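PDB 1BVP: bluetongue virus COAT protein VP7 from Bluetongue virus, which forms homotrimers that assemble, 260 to a particle, on a VP3 scaffold to build the inner capsid of the virus. Local coordinates for residues R58-F63 / L323-F327; P138-F142 / F194-Q198; A146-T150 / V161-A167; F273-H279 / I343-Y348. All coordinates share one frame; numbering follows the deposited sequence.

In the fold
Starting from the N terminus, the chain enters contact 1 on helix 55-73 and returns to it at the end of helix 304-323, closing a loop of about 260 residues that takes in the whole β-domain. Nested inside it, contact 2 joins 138-142 to the end of strand 183-195, and within that loop contact 3 closes the short hairpin 149-155/158-163. These two touch and belong to the same part of the β-domain, on the other side of the chain's centre from contact 1. Contact 4 opens at 273-279, before contact 1 is complete, and closes at 343-348, so the two cross, tying the helices that follow the β-domain to one another and to helix 55-73.

Contact 1: residues R58-F63 / L323-F327; sequences RNEMFF and LRPEF
Asn-59 and Arg-58, neighbours on one helix, grip the segment 323-327 by its backbone, while two phenylalanines on the same helix pack against its side chains. The carboxamide of Asn-59 bonds both backbone polar atoms of Glu-326: OD1 accepts from Glu-326 N at 2.9 Å, and ND2 donates to Glu-326 O at 3.0 Å. The second bond is more bent, its donor standing above the plane of the Glu-326 carbonyl. Arg-58 bends at its third torsion (chi3 -78°), which turns an edge of the guanidinium to the carbonyls at the end of helix 304-323. From there NH1 donates to Leu-323 O at 2.8 Å, lying in the plane of that carbonyl, and makes a weak second bond to Arg-324 O. Arg-324, with positive phi, is the first residue after the helix; the Arg-58 guanidinium thus lies at the helix C-terminal end, which is probably favourable electrostatically.

Below this polar layer, Phe-62 has CG anti to its own N, which presents one ring face to Pro-325; CG of the proline lies over it, 3.9 Å from the centroid, in a CH-pi contact. Phe-63 completes the aromatic cluster by turning its edge into the face of Phe-327, a T-shaped pair with planes at 83° and CE1 over the ring centre. Phe-62 and Phe-327 meet only rim to rim. CD1 of Leu-323 reaches Met-61 CG at 3.9 Å.

Leu-316 and Val-319 of helix 304-323 also touch Phe-62, as does Leu-281 of helix 276-286, whose Thr-277 meets Phe-327; helix 276-286 thus packs where helix 55-73 meets the loop after helix 304-323.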
loop_
_atom_site.group_PDB
_atom_site.type_symbol
_atom_site.label_atom_id
_atom_site.label_comp_id
_atom_site.label_asym_id
_atom_site.label_seq_id
_atom_site.Cartn_x
_atom_site.Cartn_y
_atom_site.Cartn_z
ATOM N N ARG A 58 -35.092 -5.540 -8.615
ATOM C CA ARG A 58 -33.741 -5.345 -8.130
ATOM C C ARG A 58 -33.204 -6.654 -7.546
ATOM O O ARG A 58 -32.112 -7.090 -7.903
ATOM C CB ARG A 58 -33.711 -4.205 -7.121
ATOM C CG ARG A 58 -33.840 -2.860 -7.797
ATOM C CD ARG A 58 -33.613 -1.710 -6.862
ATOM N NE ARG A 58 -34.769 -1.420 -6.014
ATOM C CZ ARG A 58 -34.799 -1.580 -4.695
ATOM N NH1 ARG A 58 -33.752 -2.046 -4.045
ATOM N NH2 ARG A 58 -35.862 -1.224 -4.015
ATOM N N ASN A 59 -34.023 -7.340 -6.756
ATOM C CA ASN A 59 -33.613 -8.613 -6.189
ATOM C C ASN A 59 -33.272 -9.590 -7.296
ATOM O O ASN A 59 -32.226 -10.257 -7.297
ATOM C CB ASN A 59 -34.728 -9.204 -5.357
ATOM C CG ASN A 59 -34.870 -8.545 -4.015
ATOM O OD1 ASN A 59 -34.017 -7.775 -3.575
ATOM N ND2 ASN A 59 -35.951 -8.850 -3.345
ATOM N N GLU A 60 -34.149 -9.636 -8.282
ATOM C CA GLU A 60 -33.978 -10.548 -9.403
ATOM C C GLU A 60 -32.663 -10.280 -10.160
ATOM O O GLU A 60 -31.950 -11.218 -10.534
ATOM C CB GLU A 60 -35.206 -10.424 -10.300
ATOM C CG GLU A 60 -35.357 -11.510 -11.312
ATOM C CD GLU A 60 -36.219 -12.637 -10.829
ATOM O OE1 GLU A 60 -36.310 -12.824 -9.571
ATOM O OE2 GLU A 60 -36.786 -13.328 -11.736
ATOM N N MET A 61 -32.321 -9.008 -10.362
ATOM C CA MET A 61 -31.076 -8.681 -11.058
ATOM C C MET A 61 -29.887 -9.038 -10.177
ATOM O O MET A 61 -28.879 -9.574 -10.662
ATOM C CB MET A 61 -30.996 -7.207 -11.421
ATOM C CG MET A 61 -29.724 -6.904 -12.195
ATOM S SD MET A 61 -29.619 -5.215 -12.780
ATOM C CE MET A 61 -30.115 -5.538 -14.431
ATOM N N PHE A 62 -30.011 -8.737 -8.880
ATOM C CA PHE A 62 -28.965 -9.065 -7.937
ATOM C C PHE A 62 -28.740 -10.579 -7.916
ATOM O O PHE A 62 -27.589 -11.042 -7.892
ATOM C CB PHE A 62 -29.281 -8.580 -6.532
ATOM C CG PHE A 62 -28.197 -8.919 -5.558
ATOM C CD1 PHE A 62 -26.984 -8.233 -5.594
ATOM C CD2 PHE A 62 -28.331 -10.005 -4.698
ATOM C CE1 PHE A 62 -25.913 -8.629 -4.798
ATOM C CE2 PHE A 62 -27.269 -10.417 -3.895
ATOM C CZ PHE A 62 -26.056 -9.733 -3.944
ATOM N N PHE A 63 -29.823 -11.357 -7.945
ATOM C CA PHE A 63 -29.675 -12.803 -7.949
ATOM C C PHE A 63 -28.958 -13.275 -9.186
ATOM O O PHE A 63 -28.230 -14.262 -9.138
ATOM C CB PHE A 63 -31.006 -13.490 -7.831
ATOM C CG PHE A 63 -31.686 -13.260 -6.519
ATOM C CD1 PHE A 63 -30.949 -12.965 -5.371
ATOM C CD2 PHE A 63 -33.076 -13.342 -6.422
ATOM C CE1 PHE A 63 -31.590 -12.757 -4.149
ATOM C CE2 PHE A 63 -33.718 -13.133 -5.204
ATOM C CZ PHE A 63 -32.983 -12.841 -4.067
ATOM N N LEU A 323 -27.791 -1.884 -6.107
ATOM C CA LEU A 323 -29.121 -2.489 -6.230
ATOM C C LEU A 323 -29.965 -2.510 -4.953
ATOM O O LEU A 323 -31.179 -2.594 -5.032
ATOM C CB LEU A 323 -29.036 -3.908 -6.802
ATOM C CG LEU A 323 -28.536 -3.936 -8.262
ATOM C CD1 LEU A 323 -28.531 -5.332 -8.859
ATOM C CD2 LEU A 323 -29.426 -3.039 -9.088
ATOM N N ARG A 324 -29.326 -2.443 -3.781
ATOM C CA ARG A 324 -29.995 -2.468 -2.476
ATOM C C ARG A 324 -31.049 -3.568 -2.362
ATOM O O ARG A 324 -32.175 -3.306 -1.926
ATOM C CB ARG A 324 -30.665 -1.136 -2.124
ATOM C CG ARG A 324 -30.209 0.139 -2.822
ATOM C CD ARG A 324 -29.965 1.270 -1.824
ATOM N NE ARG A 324 -28.633 1.111 -1.204
ATOM C CZ ARG A 324 -28.384 0.602 0.013
ATOM N NH1 ARG A 324 -29.382 0.191 0.804
ATOM N NH2 ARG A 324 -27.121 0.442 0.423
ATOM N N PRO A 325 -30.680 -4.830 -2.653
ATOM C CA PRO A 325 -31.681 -5.897 -2.557
ATOM C C PRO A 325 -32.089 -6.204 -1.120
ATOM O O PRO A 325 -31.426 -5.771 -0.177
ATOM C CB PRO A 325 -30.981 -7.073 -3.224
ATOM C CG PRO A 325 -29.577 -6.871 -2.880
ATOM C CD PRO A 325 -29.357 -5.375 -3.011
ATOM N N GLU A 326 -33.226 -6.882 -0.964
ATOM C CA GLU A 326 -33.760 -7.267 0.340
ATOM C C GLU A 326 -34.305 -8.659 0.246
ATOM O O GLU A 326 -35.285 -8.915 -0.434
ATOM C CB GLU A 326 -34.896 -6.366 0.792
ATOM C CG GLU A 326 -34.484 -4.955 1.140
ATOM C CD GLU A 326 -35.668 -4.107 1.585
ATOM O OE1 GLU A 326 -36.584 -4.659 2.258
ATOM O OE2 GLU A 326 -35.694 -2.899 1.241
ATOM N N PHE A 327 -33.654 -9.575 0.924
ATOM C CA PHE A 327 -34.105 -10.941 0.920
ATOM C C PHE A 327 -33.652 -11.585 2.213
ATOM O O PHE A 327 -32.876 -10.995 2.965
ATOM C CB PHE A 327 -33.595 -11.678 -0.305
ATOM C CG PHE A 327 -32.119 -11.654 -0.449
ATOM C CD1 PHE A 327 -31.471 -10.511 -0.914
ATOM C CD2 PHE A 327 -31.363 -12.777 -0.146
ATOM C CE1 PHE A 327 -30.088 -10.488 -1.076
ATOM C CE2 PHE A 327 -29.976 -12.768 -0.305
ATOM C CZ PHE A 327 -29.344 -11.625 -0.769
#

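Contact 2: residues P138-F142 / F194-Q198; sequences PGRWF and FAMAQ
Arg-140 and Ala-195 form a single isolated β-bridge between two segments that run in the same direction, their CA atoms 4.5 Å apart. It has the bonding pattern of a parallel bridge: Ala-195 N donates to Gly-139 O at 2.9 Å, and Trp-141 N donates to Ala-195 O at 2.8 Å, so the one residue Ala-195 serves the residues before and after Arg-140. The bridge pins the loop after strand 134-136 to the end of strand 183-195 in the β-domain of VP7, which has the jelly-roll sandwich fold.

Arg-140 starts away from the other segment, but its chain bends at the third torsion (chi3 -60°) and brings the guanidinium back, with CB of Ala-195 over one face, 3.7 Å from NH2. NE bonds to OE1 of Gln-137, whereas NH1 bonds to Ser-201 OG and Gly-199 O of a neighbouring subunit. Ala-197 O also bonds to that Ser-201, and the third subunit packs on Pro-138 and Ala-195. The bridge is therefore part of the trimer interface, and the arginine is held by its own chain and a neighbour at once.

Trp-141, extended from its backbone N (chi1 176°), lies alongside both Phe-194 and Met-196, all three running the same way. Its benzene side meets Phe-194, CE3 to CE2 3.6 Å. Met-196, folded at its second and third torsions, covers the pyrrole side: SD approaches obliquely in a Met-aromatic contact, while the methyl CE makes a CH-pi contact over the face, 3.8 Å from the centroid of the five-membered ring and 18° off its normal.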
loop_
_atom_site.group_PDB
_atom_site.type_symbol
_atom_site.label_atom_id
_atom_site.label_comp_id
_atom_site.label_asym_id
_atom_site.label_seq_id
_atom_site.Cartn_x
_atom_site.Cartn_y
_atom_site.Cartn_z
ATOM N N PRO A 138 18.425 -5.869 24.579
ATOM C CA PRO A 138 19.258 -5.083 23.663
ATOM C C PRO A 138 20.347 -4.282 24.358
ATOM O O PRO A 138 20.109 -3.629 25.377
ATOM C CB PRO A 138 18.236 -4.168 22.962
ATOM C CG PRO A 138 17.060 -4.138 23.926
ATOM C CD PRO A 138 16.993 -5.527 24.442
ATOM N N GLY A 139 21.548 -4.362 23.804
ATOM C CA GLY A 139 22.669 -3.603 24.318
ATOM C C GLY A 139 23.312 -4.082 25.598
ATOM O O GLY A 139 23.921 -3.280 26.298
ATOM N N ARG A 140 23.088 -5.344 25.954
ATOM C CA ARG A 140 23.693 -5.928 27.132
ATOM C C ARG A 140 24.552 -7.066 26.621
ATOM O O ARG A 140 24.127 -7.872 25.790
ATOM C CB ARG A 140 22.673 -6.424 28.159
ATOM C CG ARG A 140 23.256 -7.475 29.102
ATOM C CD ARG A 140 22.345 -7.781 30.261
ATOM N NE ARG A 140 22.106 -6.567 31.031
ATOM C CZ ARG A 140 22.705 -6.238 32.173
ATOM N NH1 ARG A 140 23.599 -7.042 32.737
ATOM N NH2 ARG A 140 22.459 -5.049 32.701
ATOM N N TRP A 141 25.794 -7.043 27.076
ATOM C CA TRP A 141 26.819 -7.998 26.729
ATOM C C TRP A 141 26.411 -9.425 27.038
ATOM O O TRP A 141 25.720 -9.716 28.027
ATOM C CB TRP A 141 28.080 -7.630 27.509
ATOM C CG TRP A 141 29.211 -8.578 27.323
ATOM C CD1 TRP A 141 29.448 -9.743 28.030
ATOM C CD2 TRP A 141 30.261 -8.478 26.349
ATOM N NE1 TRP A 141 30.577 -10.367 27.541
ATOM C CE2 TRP A 141 31.100 -9.616 26.518
ATOM C CE3 TRP A 141 30.572 -7.542 25.347
ATOM C CZ2 TRP A 141 32.227 -9.839 25.722
ATOM C CZ3 TRP A 141 31.691 -7.762 24.552
ATOM C CH2 TRP A 141 32.508 -8.910 24.750
ATOM N N PHE A 142 26.816 -10.326 26.163
ATOM C CA PHE A 142 26.526 -11.743 26.364
ATOM C C PHE A 142 27.399 -12.566 25.453
ATOM O O PHE A 142 27.382 -12.415 24.220
ATOM C CB PHE A 142 25.062 -12.071 26.165
ATOM C CG PHE A 142 24.751 -13.514 26.332
ATOM C CD1 PHE A 142 25.025 -14.420 25.312
ATOM C CD2 PHE A 142 24.191 -13.982 27.524
ATOM C CE1 PHE A 142 24.751 -15.789 25.475
ATOM C CE2 PHE A 142 23.914 -15.343 27.704
ATOM C CZ PHE A 142 24.194 -16.253 26.680
ATOM N N PHE A 194 27.065 0.220 26.028
ATOM C CA PHE A 194 26.360 -1.011 26.385
ATOM C C PHE A 194 26.610 -1.458 27.830
ATOM O O PHE A 194 27.491 -0.961 28.500
ATOM C CB PHE A 194 26.726 -2.146 25.427
ATOM C CG PHE A 194 28.200 -2.473 25.390
ATOM C CD1 PHE A 194 29.081 -1.694 24.642
ATOM C CD2 PHE A 194 28.690 -3.620 26.024
ATOM C CE1 PHE A 194 30.434 -2.056 24.511
ATOM C CE2 PHE A 194 30.038 -3.996 25.900
ATOM C CZ PHE A 194 30.909 -3.219 25.143
ATOM N N ALA A 195 25.823 -2.410 28.295
ATOM C CA ALA A 195 25.918 -2.923 29.637
ATOM C C ALA A 195 26.771 -4.160 29.668
ATOM O O ALA A 195 26.594 -5.056 28.833
ATOM C CB ALA A 195 24.536 -3.260 30.168
ATOM N N MET A 196 27.693 -4.209 30.635
ATOM C CA MET A 196 28.556 -5.373 30.819
ATOM C C MET A 196 27.741 -6.357 31.660
ATOM O O MET A 196 26.737 -5.958 32.261
ATOM C CB MET A 196 29.846 -4.946 31.481
ATOM C CG MET A 196 30.828 -4.301 30.518
ATOM S SD MET A 196 31.551 -5.516 29.317
ATOM C CE MET A 196 31.162 -7.239 30.138
ATOM N N ALA A 197 28.126 -7.631 31.712
ATOM C CA ALA A 197 27.328 -8.610 32.478
ATOM C C ALA A 197 27.001 -8.160 33.912
ATOM O O ALA A 197 25.945 -8.476 34.483
ATOM C CB ALA A 197 28.016 -9.958 32.480
ATOM N N GLN A 198 27.941 -7.429 34.489
ATOM C CA GLN A 198 27.798 -6.904 35.825
ATOM C C GLN A 198 26.841 -5.732 35.899
ATOM O O GLN A 198 26.249 -5.491 36.920
ATOM C CB GLN A 198 29.174 -6.571 36.417
ATOM C CG GLN A 198 29.754 -7.746 37.192
ATOM C CD GLN A 198 28.689 -8.420 38.122
ATOM O OE1 GLN A 198 28.016 -7.749 38.929
ATOM N NE2 GLN A 198 28.519 -9.738 37.977
#

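Contact 3: residues A146-T150 / V161-A167; sequences AQAVT and VSLNAGA
Asn-164 lays its flat carboxamide beside Ala-148, with ND2 3.5 Å from Ala-148 CA. A second amide, that of Gln-147, bonds in its own plane: NE2 donates to Val-149 O at 3.1 Å, which ties the loop residue Gln-147 to the first residue of strand 149-155.

The sheet itself has two faces. On one, Val-149 and Leu-163 stand side by side as a non-hydrogen-bonded pair, CD1 of the leucine meeting CB of the valine at 3.7 Å. Ala-167 extends this apolar patch, its CB 3.7 Å from Ala-148 CB and also near Val-149 CG1. Thr-150 and Ser-162 occupy the other face as a hydrogen-bonded pair, joined by two backbone bonds, N to O in each direction. Their hydroxyls bond outside the pair, Thr-150 OG1 with Arg-144 N and Ser-162 OG with Phe-142 O.

One more backbone bond, Asn-164 N to Ala-148 O at 2.9 Å, carries the ladder past the strand ends. There the chain reverses through a type II turn from Asn-164 to Ala-167, with Gly-166 at positive phi. Such pairing is that of an antiparallel β-hairpin, here 149-155 with 158-163, in the VP7 β-sandwich; strand 241-252 flanks it beyond 158-163.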
loop_
_atom_site.group_PDB
_atom_site.type_symbol
_atom_site.label_atom_id
_atom_site.label_comp_id
_atom_site.label_asym_id
_atom_site.label_seq_id
_atom_site.Cartn_x
_atom_site.Cartn_y
_atom_site.Cartn_z
ATOM N N ALA A 146 33.239 -20.196 26.085
ATOM C CA ALA A 146 34.252 -20.686 25.138
ATOM C C ALA A 146 34.375 -19.966 23.801
ATOM O O ALA A 146 35.270 -20.296 23.019
ATOM C CB ALA A 146 34.079 -22.198 24.864
ATOM N N GLN A 147 33.472 -19.041 23.494
ATOM C CA GLN A 147 33.559 -18.330 22.227
ATOM C C GLN A 147 34.111 -16.918 22.435
ATOM O O GLN A 147 34.135 -16.419 23.558
ATOM C CB GLN A 147 32.193 -18.276 21.580
ATOM C CG GLN A 147 31.638 -19.610 21.139
ATOM C CD GLN A 147 30.167 -19.497 20.718
ATOM O OE1 GLN A 147 29.398 -20.456 20.842
ATOM N NE2 GLN A 147 29.767 -18.318 20.235
ATOM N N ALA A 148 34.640 -16.312 21.373
ATOM C CA ALA A 148 35.175 -14.947 21.460
ATOM C C ALA A 148 34.205 -13.926 20.864
ATOM O O ALA A 148 34.393 -12.716 21.031
ATOM C CB ALA A 148 36.516 -14.847 20.763
ATOM N N VAL A 149 33.300 -14.413 20.010
ATOM C CA VAL A 149 32.255 -13.584 19.409
ATOM C C VAL A 149 30.963 -14.366 19.567
ATOM O O VAL A 149 30.966 -15.593 19.435
ATOM C CB VAL A 149 32.515 -13.167 17.904
ATOM C CG1 VAL A 149 33.947 -13.394 17.506
ATOM C CG2 VAL A 149 31.552 -13.822 16.951
ATOM N N THR A 150 29.916 -13.673 20.017
ATOM C CA THR A 150 28.597 -14.267 20.198
ATOM C C THR A 150 27.510 -13.329 19.658
ATOM O O THR A 150 27.402 -12.157 20.087
ATOM C CB THR A 150 28.323 -14.615 21.662
ATOM O OG1 THR A 150 29.223 -15.648 22.066
ATOM C CG2 THR A 150 26.904 -15.135 21.837
ATOM N N VAL A 161 26.010 -8.444 18.264
ATOM C CA VAL A 161 27.163 -9.321 18.381
ATOM C C VAL A 161 28.109 -8.713 19.420
ATOM O O VAL A 161 28.378 -7.487 19.378
ATOM C CB VAL A 161 27.939 -9.393 17.029
ATOM C CG1 VAL A 161 28.895 -10.542 17.019
ATOM C CG2 VAL A 161 27.002 -9.491 15.887
ATOM N N SER A 162 28.552 -9.550 20.369
ATOM C CA SER A 162 29.519 -9.152 21.414
ATOM C C SER A 162 30.873 -9.672 20.941
ATOM O O SER A 162 31.008 -10.857 20.603
ATOM C CB SER A 162 29.225 -9.841 22.747
ATOM O OG SER A 162 27.946 -9.547 23.251
ATOM N N LEU A 163 31.870 -8.805 20.897
ATOM C CA LEU A 163 33.213 -9.219 20.476
ATOM C C LEU A 163 34.265 -8.982 21.592
ATOM O O LEU A 163 34.343 -7.867 22.161
ATOM C CB LEU A 163 33.683 -8.392 19.260
ATOM C CG LEU A 163 33.124 -8.293 17.842
ATOM C CD1 LEU A 163 33.300 -9.601 17.127
ATOM C CD2 LEU A 163 31.688 -7.858 17.882
ATOM N N ASN A 164 35.065 -10.008 21.907
ATOM C CA ASN A 164 36.170 -9.857 22.878
ATOM C C ASN A 164 37.243 -8.991 22.180
ATOM O O ASN A 164 37.239 -8.859 20.935
ATOM C CB ASN A 164 36.794 -11.211 23.248
ATOM C CG ASN A 164 36.067 -11.902 24.395
ATOM O OD1 ASN A 164 35.573 -11.252 25.328
ATOM N ND2 ASN A 164 36.021 -13.225 24.347
ATOM N N ALA A 165 38.137 -8.376 22.961
ATOM C CA ALA A 165 39.190 -7.552 22.365
ATOM C C ALA A 165 39.972 -8.405 21.370
ATOM O O ALA A 165 40.250 -9.596 21.627
ATOM C CB ALA A 165 40.092 -7.004 23.419
ATOM N N GLY A 166 40.225 -7.828 20.197
ATOM C CA GLY A 166 40.944 -8.527 19.141
ATOM C C GLY A 166 40.240 -9.671 18.414
ATOM O O GLY A 166 40.816 -10.209 17.459
ATOM N N ALA A 167 39.012 -10.023 18.817
ATOM C CA ALA A 167 38.256 -11.135 18.203
ATOM C C ALA A 167 37.704 -10.916 16.773
ATOM O O ALA A 167 37.552 -9.778 16.288
ATOM C CB ALA A 167 37.136 -11.602 19.143
#

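Contact 4: residues F273-H279 / I343-Y348; sequences FRDHTWH and IARAAY
Phe-273 and Ala-344 bring the two backbones nearest, their CA atoms 6.2 Å apart, where the approach to helix 276-286 passes helix 341-346. The Phe-273 ring fills the gap between them. With chi1 at 180° the ring extends away from its own backbone N, and Ala-344 CA lies over one face in a CH-pi contact, 3.9 Å from the centroid. The opposite face is backed by the backbone of Asp-275. Ala-347 CB approaches obliquely, 3.5 Å from CE1, while His-276 takes CZ of the phenylalanine over the centre of its own ring and, at its edge, meets Ile-343 CG2.

His-279 addresses the end of the second segment twice. NE2 makes a weak, bent bond to Ala-347 O at 3.0 Å, and the ring turns an edge into the face of Tyr-348, planes at 51°, with CE1 over the middle of the tyrosine. Its other nitrogen, ND1, bonds to Arg-282 NH2, so that bonds at both nitrogens, one of them weak, probably limit rotation of the imidazole. Tyr-348 is itself held by a bond from OH to Tyr-271 O.

Asp-275 is the N-cap of helix 276-286, its OD1 accepting from Trp-278 N at 2.9 Å, and OD2 bonds to Tyr-320 OH of helix 304-323. A neighbouring subunit adds Thr-118, bonded through OG1 to Arg-274 N, and Trp-119, packed on Ala-344. The whole is a capped helix start docked on a C-terminal helix, within the helical domain of VP7 and forming part of the trimer interface.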
loop_
_atom_site.group_PDB
_atom_site.type_symbol
_atom_site.label_atom_id
_atom_site.label_comp_id
_atom_site.label_asym_id
_atom_site.label_seq_id
_atom_site.Cartn_x
_atom_site.Cartn_y
_atom_site.Cartn_z
ATOM N N PHE A 273 -19.041 -4.778 6.777
ATOM C CA PHE A 273 -20.315 -5.234 7.268
ATOM C C PHE A 273 -21.492 -5.001 6.329
ATOM O O PHE A 273 -22.171 -5.966 5.951
ATOM C CB PHE A 273 -20.557 -4.576 8.631
ATOM C CG PHE A 273 -21.862 -4.953 9.264
ATOM C CD1 PHE A 273 -22.143 -6.301 9.574
ATOM C CD2 PHE A 273 -22.815 -3.969 9.555
ATOM C CE1 PHE A 273 -23.362 -6.670 10.168
ATOM C CE2 PHE A 273 -24.045 -4.317 10.148
ATOM C CZ PHE A 273 -24.311 -5.682 10.457
ATOM N N ARG A 274 -21.719 -3.718 5.987
ATOM C CA ARG A 274 -22.837 -3.249 5.136
ATOM C C ARG A 274 -24.147 -3.376 5.935
ATOM O O ARG A 274 -24.697 -2.378 6.429
ATOM C CB ARG A 274 -22.876 -4.014 3.800
ATOM C CG ARG A 274 -21.933 -3.366 2.826
ATOM C CD ARG A 274 -21.695 -4.169 1.601
ATOM N NE ARG A 274 -21.182 -3.308 0.539
ATOM C CZ ARG A 274 -19.898 -3.148 0.263
ATOM N NH1 ARG A 274 -19.001 -3.820 0.975
ATOM N NH2 ARG A 274 -19.523 -2.250 -0.654
ATOM N N ASP A 275 -24.593 -4.612 6.125
ATOM C CA ASP A 275 -25.773 -4.883 6.920
ATOM C C ASP A 275 -25.768 -6.381 7.183
ATOM O O ASP A 275 -24.904 -7.130 6.647
ATOM C CB ASP A 275 -27.074 -4.435 6.227
ATOM C CG ASP A 275 -27.301 -5.097 4.848
ATOM O OD1 ASP A 275 -27.071 -6.316 4.648
ATOM O OD2 ASP A 275 -27.743 -4.372 3.945
ATOM N N HIS A 276 -26.776 -6.838 7.910
ATOM C CA HIS A 276 -26.841 -8.250 8.254
ATOM C C HIS A 276 -26.955 -9.218 7.126
ATOM O O HIS A 276 -26.448 -10.335 7.221
ATOM C CB HIS A 276 -27.948 -8.512 9.257
ATOM C CG HIS A 276 -27.724 -7.834 10.570
ATOM N ND1 HIS A 276 -28.215 -6.572 10.848
ATOM C CD2 HIS A 276 -26.995 -8.205 11.653
ATOM C CE1 HIS A 276 -27.793 -6.195 12.044
ATOM N NE2 HIS A 276 -27.052 -7.166 12.552
ATOM N N THR A 277 -27.610 -8.800 6.053
ATOM C CA THR A 277 -27.778 -9.675 4.906
ATOM C C THR A 277 -26.446 -9.855 4.174
ATOM O O THR A 277 -26.009 -10.990 3.901
ATOM C CB THR A 277 -28.897 -9.132 3.997
ATOM O OG1 THR A 277 -30.118 -9.079 4.754
ATOM C CG2 THR A 277 -29.097 -10.029 2.784
ATOM N N TRP A 278 -25.745 -8.754 3.930
ATOM C CA TRP A 278 -24.482 -8.869 3.243
ATOM C C TRP A 278 -23.516 -9.679 4.103
ATOM O O TRP A 278 -22.775 -10.556 3.628
ATOM C CB TRP A 278 -23.909 -7.497 2.989
ATOM C CG TRP A 278 -22.523 -7.607 2.497
ATOM C CD1 TRP A 278 -21.374 -7.324 3.183
ATOM C CD2 TRP A 278 -22.127 -8.158 1.253
ATOM N NE1 TRP A 278 -20.283 -7.691 2.443
ATOM C CE2 TRP A 278 -20.715 -8.209 1.252
ATOM C CE3 TRP A 278 -22.833 -8.629 0.137
ATOM C CZ2 TRP A 278 -19.987 -8.712 0.174
ATOM C CZ3 TRP A 278 -22.116 -9.133 -0.940
ATOM C CH2 TRP A 278 -20.700 -9.170 -0.913
ATOM N N HIS A 279 -23.509 -9.343 5.381
ATOM C CA HIS A 279 -22.667 -10.022 6.318
ATOM C C HIS A 279 -22.966 -11.537 6.298
ATOM O O HIS A 279 -22.052 -12.379 6.152
ATOM C CB HIS A 279 -22.877 -9.379 7.682
ATOM C CG HIS A 279 -21.916 -9.869 8.713
ATOM N ND1 HIS A 279 -20.555 -9.720 8.581
ATOM C CD2 HIS A 279 -22.111 -10.616 9.828
ATOM C CE1 HIS A 279 -19.952 -10.367 9.562
ATOM N NE2 HIS A 279 -20.876 -10.918 10.331
ATOM N N ILE A 343 -23.337 -2.001 16.521
ATOM C CA ILE A 343 -24.112 -3.094 15.958
ATOM C C ILE A 343 -23.282 -3.907 14.946
ATOM O O ILE A 343 -23.356 -5.147 14.918
ATOM C CB ILE A 343 -25.390 -2.545 15.299
ATOM C CG1 ILE A 343 -26.304 -1.933 16.366
ATOM C CG2 ILE A 343 -26.100 -3.645 14.560
ATOM C CD1 ILE A 343 -27.519 -1.230 15.801
ATOM N N ALA A 344 -22.511 -3.199 14.117
ATOM C CA ALA A 344 -21.655 -3.831 13.127
ATOM C C ALA A 344 -20.640 -4.722 13.842
ATOM O O ALA A 344 -20.515 -5.915 13.519
ATOM C CB ALA A 344 -20.926 -2.767 12.280
ATOM N N ARG A 345 -19.943 -4.145 14.825
ATOM C CA ARG A 345 -18.923 -4.862 15.587
ATOM C C ARG A 345 -19.457 -6.136 16.234
ATOM O O ARG A 345 -18.792 -7.178 16.212
ATOM C CB ARG A 345 -18.306 -3.950 16.646
ATOM C CG ARG A 345 -17.650 -4.697 17.798
ATOM C CD ARG A 345 -16.201 -4.286 17.990
ATOM N NE ARG A 345 -15.487 -5.152 18.942
ATOM C CZ ARG A 345 -15.402 -6.494 18.868
ATOM N NH1 ARG A 345 -15.996 -7.202 17.888
ATOM N NH2 ARG A 345 -14.649 -7.141 19.759
ATOM N N ALA A 346 -20.671 -6.068 16.769
ATOM C CA ALA A 346 -21.277 -7.218 17.427
ATOM C C ALA A 346 -21.572 -8.384 16.505
ATOM O O ALA A 346 -21.744 -9.518 16.956
ATOM C CB ALA A 346 -22.542 -6.794 18.096
ATOM N N ALA A 347 -21.681 -8.100 15.214
ATOM C CA ALA A 347 -22.013 -9.123 14.239
ATOM C C ALA A 347 -20.869 -10.033 13.902
ATOM O O ALA A 347 -21.091 -11.103 13.320
ATOM C CB ALA A 347 -22.543 -8.492 13.003
ATOM N N TYR A 348 -19.655 -9.635 14.292
ATOM C CA TYR A 348 -18.460 -10.421 13.999
ATOM C C TYR A 348 -18.146 -11.450 15.071
ATOM O O TYR A 348 -16.979 -11.716 15.400
ATOM C CB TYR A 348 -17.284 -9.489 13.761
ATOM C CG TYR A 348 -17.390 -8.763 12.451
ATOM C CD1 TYR A 348 -18.245 -7.656 12.307
ATOM C CD2 TYR A 348 -16.650 -9.191 11.340
ATOM C CE1 TYR A 348 -18.359 -6.983 11.084
ATOM C CE2 TYR A 348 -16.751 -8.542 10.114
ATOM C CZ TYR A 348 -17.606 -7.437 9.998
ATOM O OH TYR A 348 -17.676 -6.776 8.809
#